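Local atomic coordinates of adenylate kinase (Thermus thermophilus, PDB entry 3CM0), a protein that probably catalyses the reversible transfer of the terminal phosphate of ATP to AMP, giving two ADP, and so takes part in cellular energy homeostasis. Residues V63-D66 against L67-E70; Q91-A94 against L95-L99. All coordinates share one frame; numbering follows the deposited sequence.

Interaction 1: residues V63-D66 against L67-E70; sequences VPDD and LILE
V63 and L67 meet methyl to methyl where the chain turns into helix 65-75. V63 CG1 lies 3.5 Å from L67 CD2, tighter than usual for two carbons, and the two side chains cross at a slant. The first torsions set this up: CG1 of V63 stands anti to its own nitrogen (chi1 176°), and CG of L67 takes the same position on its residue, its CD2 branch coming up against the valine. The P64 ring reaches the same leucine lower down, CG to CB at 3.9 Å. On the next residue, I68, CG1 passes 4.1 Å from V63 CG1 and the terminal CD1 sits by the V63 carbonyl oxygen. P64 is the N-cap residue, and its O receives I68 N at 3.2 Å, plus a weak bond from L67 N. L69 N follows with a bond of 2.9 Å to D65 O. V63 is predicted to bind AMP and closes the NMP region. L67 packs on L49 and V53 of helix 48-58, V63 on L39 and I68 on T35 of helix 35-44, while D65 and L69 face helix 89-101.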
loop_
_atom_site.group_PDB
_atom_site.type_symbol
_atom_site.label_atom_id
_atom_site.label_comp_id
_atom_site.label_asym_id
_atom_site.label_seq_id
_atom_site.Cartn_x
_atom_site.Cartn_y
_atom_site.Cartn_z
ATOM N N VAL A 63 -7.100 -15.502 -2.913
ATOM C CA VAL A 63 -6.841 -15.431 -4.352
ATOM C C VAL A 63 -5.339 -15.610 -4.532
ATOM O O VAL A 63 -4.555 -14.915 -3.886
ATOM C CB VAL A 63 -7.271 -14.075 -4.937
ATOM C CG1 VAL A 63 -6.894 -14.008 -6.433
ATOM C CG2 VAL A 63 -8.773 -13.897 -4.755
ATOM N N PRO A 64 -4.921 -16.563 -5.388
ATOM C CA PRO A 64 -3.509 -16.851 -5.652
ATOM C C PRO A 64 -2.725 -15.645 -6.152
ATOM O O PRO A 64 -3.255 -14.774 -6.854
ATOM C CB PRO A 64 -3.569 -17.977 -6.682
ATOM C CG PRO A 64 -4.816 -17.650 -7.427
ATOM C CD PRO A 64 -5.777 -17.336 -6.310
ATOM N N ASP A 65 -1.457 -15.599 -5.788
ATOM C CA ASP A 65 -0.630 -14.498 -6.214
ATOM C C ASP A 65 -0.598 -14.393 -7.730
ATOM O O ASP A 65 -0.530 -13.298 -8.263
ATOM C CB ASP A 65 0.818 -14.658 -5.713
ATOM C CG ASP A 65 0.979 -14.288 -4.251
ATOM O OD1 ASP A 65 0.048 -13.704 -3.677
ATOM O OD2 ASP A 65 2.055 -14.576 -3.680
ATOM N N ASP A 66 -0.664 -15.510 -8.445
ATOM C CA ASP A 66 -0.565 -15.361 -9.894
ATOM C C ASP A 66 -1.726 -14.592 -10.497
ATOM O O ASP A 66 -1.573 -13.874 -11.499
ATOM C CB ASP A 66 -0.369 -16.721 -10.559
ATOM C CG ASP A 66 -1.532 -17.655 -10.349
ATOM O OD1 ASP A 66 -2.358 -17.412 -9.441
ATOM O OD2 ASP A 66 -1.607 -18.653 -11.102
ATOM N N LEU A 67 -2.889 -14.703 -9.877
ATOM C CA LEU A 67 -4.054 -13.985 -10.371
ATOM C C LEU A 67 -3.952 -12.507 -9.988
ATOM O O LEU A 67 -4.298 -11.623 -10.760
ATOM C CB LEU A 67 -5.315 -14.626 -9.782
ATOM C CG LEU A 67 -6.611 -14.002 -10.280
ATOM C CD1 LEU A 67 -6.620 -14.044 -11.794
ATOM C CD2 LEU A 67 -7.795 -14.759 -9.707
ATOM N N ILE A 68 -3.471 -12.221 -8.783
ATOM C CA ILE A 68 -3.310 -10.834 -8.362
ATOM C C ILE A 68 -2.305 -10.120 -9.300
ATOM O O ILE A 68 -2.529 -8.997 -9.721
ATOM C CB ILE A 68 -2.753 -10.785 -6.909
ATOM C CG1 ILE A 68 -3.793 -11.384 -5.950
ATOM C CG2 ILE A 68 -2.388 -9.355 -6.532
ATOM C CD1 ILE A 68 -3.321 -11.455 -4.520
ATOM N N LEU A 69 -1.178 -10.764 -9.577
ATOM C CA LEU A 69 -0.193 -10.154 -10.466
ATOM C C LEU A 69 -0.759 -10.023 -11.894
ATOM O O LEU A 69 -0.445 -9.075 -12.579
ATOM C CB LEU A 69 1.107 -10.965 -10.473
ATOM C CG LEU A 69 2.130 -10.619 -9.354
ATOM C CD1 LEU A 69 2.735 -9.290 -9.654
ATOM C CD2 LEU A 69 1.461 -10.608 -7.972
ATOM N N GLU A 70 -1.578 -10.983 -12.327
ATOM C CA GLU A 70 -2.215 -10.886 -13.647
ATOM C C GLU A 70 -3.110 -9.627 -13.702
ATOM O O GLU A 70 -3.087 -8.862 -14.686
ATOM C CB GLU A 70 -3.061 -12.135 -13.924
ATOM C CG GLU A 70 -4.004 -11.971 -15.175
ATOM C CD GLU A 70 -3.228 -11.789 -16.454
ATOM O OE1 GLU A 70 -2.115 -12.354 -16.537
ATOM O OE2 GLU A 70 -3.721 -11.116 -17.393
#

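Interaction 2: residues Q91-A94 against L95-L99; sequences QAEA and LDRLL
Q91 touches L95 through its carbonyl oxygen, which takes L95 N at 2.8 Å and lies 3.3 Å from L95 CB. Its amide runs the other way: OE1 accepts from the backbone N of R87, a bond that fixes which way round the amide is turned, and NE2 turns toward D65 on the neighbouring helix. Q91 is a predicted AMP-binding residue, so this end of the helix probably borders the AMP pocket.

At A92 the carbonyl oxygen does double duty. D96 N donates to it at 3.0 Å, and a water gives it a second hydrogen bond of 2.8 Å while giving another to D96 OD1 at 2.7 Å. The water thus bridges backbone and carboxylate one turn apart, and OD2 of the same aspartate is held by the hydroxyl of Y157 on helix 137-160. These i to i+4 bonds are those of a regular alpha-helix, 89-101, which leads into strand 104-113 of the parallel CORE sheet characteristic of P-loop kinases.

E93 and R97 sit one turn apart without forming a salt bridge: OE1 of E93 stays 4.5 Å from NH1 of R97, an approach that may still be mildly attractive. The glutamate chain is extended beyond CG, whereas the arginine is bent at chi3 (-74°), which folds its guanidinium back along the helix. One face of that group consequently lies over E93 O and A94 CA, both offset toward its rim.

The guanidinium also closes on A94, with NH2 of R97 3.4 Å from its CA and close to its CB as well. The carbonyl oxygen of A94 meanwhile accepts L98 N at 3.0 Å, and L98 turns its side chain onto L69, I72 and R73 of helix 65-75.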
loop_
_atom_site.group_PDB
_atom_site.type_symbol
_atom_site.label_atom_id
_atom_site.label_comp_id
_atom_site.label_asym_id
_atom_site.label_seq_id
_atom_site.Cartn_x
_atom_site.Cartn_y
_atom_site.Cartn_z
ATOM N N GLN A 91 5.283 -11.495 -3.128
ATOM C CA GLN A 91 4.591 -10.517 -3.979
ATOM C C GLN A 91 5.555 -9.397 -4.385
ATOM O O GLN A 91 5.505 -8.881 -5.515
ATOM C CB GLN A 91 3.377 -9.949 -3.217
ATOM C CG GLN A 91 2.212 -10.912 -3.109
ATOM C CD GLN A 91 1.203 -10.480 -2.038
ATOM O OE1 GLN A 91 1.390 -9.460 -1.402
ATOM N NE2 GLN A 91 0.143 -11.259 -1.848
ATOM N N ALA A 92 6.453 -9.011 -3.479
ATOM C CA ALA A 92 7.407 -7.945 -3.811
ATOM C C ALA A 92 8.294 -8.416 -4.940
ATOM O O ALA A 92 8.586 -7.672 -5.879
ATOM C CB ALA A 92 8.285 -7.567 -2.587
ATOM N N GLU A 93 8.780 -9.652 -4.838
ATOM C CA GLU A 93 9.630 -10.175 -5.891
ATOM C C GLU A 93 8.898 -10.278 -7.251
ATOM O O GLU A 93 9.414 -9.859 -8.294
ATOM C CB GLU A 93 10.145 -11.542 -5.448
ATOM C CG GLU A 93 11.165 -11.375 -4.294
ATOM C CD GLU A 93 11.718 -12.713 -3.800
ATOM O OE1 GLU A 93 11.453 -13.721 -4.487
ATOM O OE2 GLU A 93 12.424 -12.748 -2.751
ATOM N N ALA A 94 7.689 -10.812 -7.214
ATOM C CA ALA A 94 6.887 -10.960 -8.432
ATOM C C ALA A 94 6.593 -9.591 -9.039
ATOM O O ALA A 94 6.629 -9.417 -10.255
ATOM C CB ALA A 94 5.598 -11.686 -8.109
ATOM N N LEU A 95 6.306 -8.599 -8.193
ATOM C CA LEU A 95 6.022 -7.268 -8.721
ATOM C C LEU A 95 7.246 -6.680 -9.369
ATOM O O LEU A 95 7.158 -6.018 -10.406
ATOM C CB LEU A 95 5.513 -6.344 -7.593
ATOM C CG LEU A 95 5.257 -4.882 -7.963
ATOM C CD1 LEU A 95 4.158 -4.868 -9.094
ATOM C CD2 LEU A 95 4.761 -4.063 -6.743
ATOM N N ASP A 96 8.430 -6.901 -8.792
ATOM C CA ASP A 96 9.625 -6.340 -9.412
ATOM C C ASP A 96 9.846 -6.938 -10.802
ATOM O O ASP A 96 10.283 -6.242 -11.734
ATOM C CB ASP A 96 10.864 -6.606 -8.554
ATOM C CG ASP A 96 11.167 -5.460 -7.563
ATOM O OD1 ASP A 96 10.435 -4.434 -7.510
ATOM O OD2 ASP A 96 12.162 -5.612 -6.825
ATOM N N ARG A 97 9.579 -8.219 -10.941
ATOM C CA ARG A 97 9.715 -8.851 -12.260
ATOM C C ARG A 97 8.724 -8.227 -13.260
ATOM O O ARG A 97 9.072 -7.935 -14.419
ATOM C CB ARG A 97 9.468 -10.353 -12.141
ATOM C CG ARG A 97 10.503 -11.071 -11.242
ATOM C CD ARG A 97 10.427 -12.583 -11.465
ATOM N NE ARG A 97 9.232 -13.159 -10.845
ATOM C CZ ARG A 97 9.160 -13.559 -9.576
ATOM N NH1 ARG A 97 10.218 -13.449 -8.781
ATOM N NH2 ARG A 97 8.031 -14.075 -9.104
ATOM N N LEU A 98 7.488 -8.031 -12.812
ATOM C CA LEU A 98 6.451 -7.413 -13.653
ATOM C C LEU A 98 6.843 -5.984 -14.049
ATOM O O LEU A 98 6.648 -5.577 -15.182
ATOM C CB LEU A 98 5.101 -7.398 -12.892
ATOM C CG LEU A 98 3.985 -6.682 -13.652
ATOM C CD1 LEU A 98 3.853 -7.367 -15.018
ATOM C CD2 LEU A 98 2.684 -6.772 -12.899
ATOM N N LEU A 99 7.368 -5.180 -13.115
ATOM C CA LEU A 99 7.750 -3.822 -13.474
ATOM C C LEU A 99 8.876 -3.859 -14.496
ATOM O O LEU A 99 8.895 -3.082 -15.472
ATOM C CB LEU A 99 8.223 -3.048 -12.225
ATOM C CG LEU A 99 7.139 -2.927 -11.145
ATOM C CD1 LEU A 99 7.745 -2.259 -9.885
ATOM C CD2 LEU A 99 5.942 -2.126 -11.687
HETATM O O HOH W 1 8.403 -4.846 -5.847
#

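How the interactions relate
Interactions 1 and 2 follow one another along the chain, on helices 65-75 and 89-101, with centres about 12 Å apart and direct contact between them. At the end toward the predicted AMP site, D65 OD1 and Q91 NE2 are 3.1 Å apart, a probable hydrogen bond that ties the start of one helix to a predicted AMP-binding residue of the other. Further along, L69 provides an apolar contact, its CG 3.8 Å from A94 CB, while its CD1 lies 3.9 Å from the backbone N of L95. V63 in interaction 1 and Q91 in interaction 2 are both predicted to bind AMP; F85, another such residue, touches I68, L69 and Q91, which places both contacts probably beside the same AMP pocket.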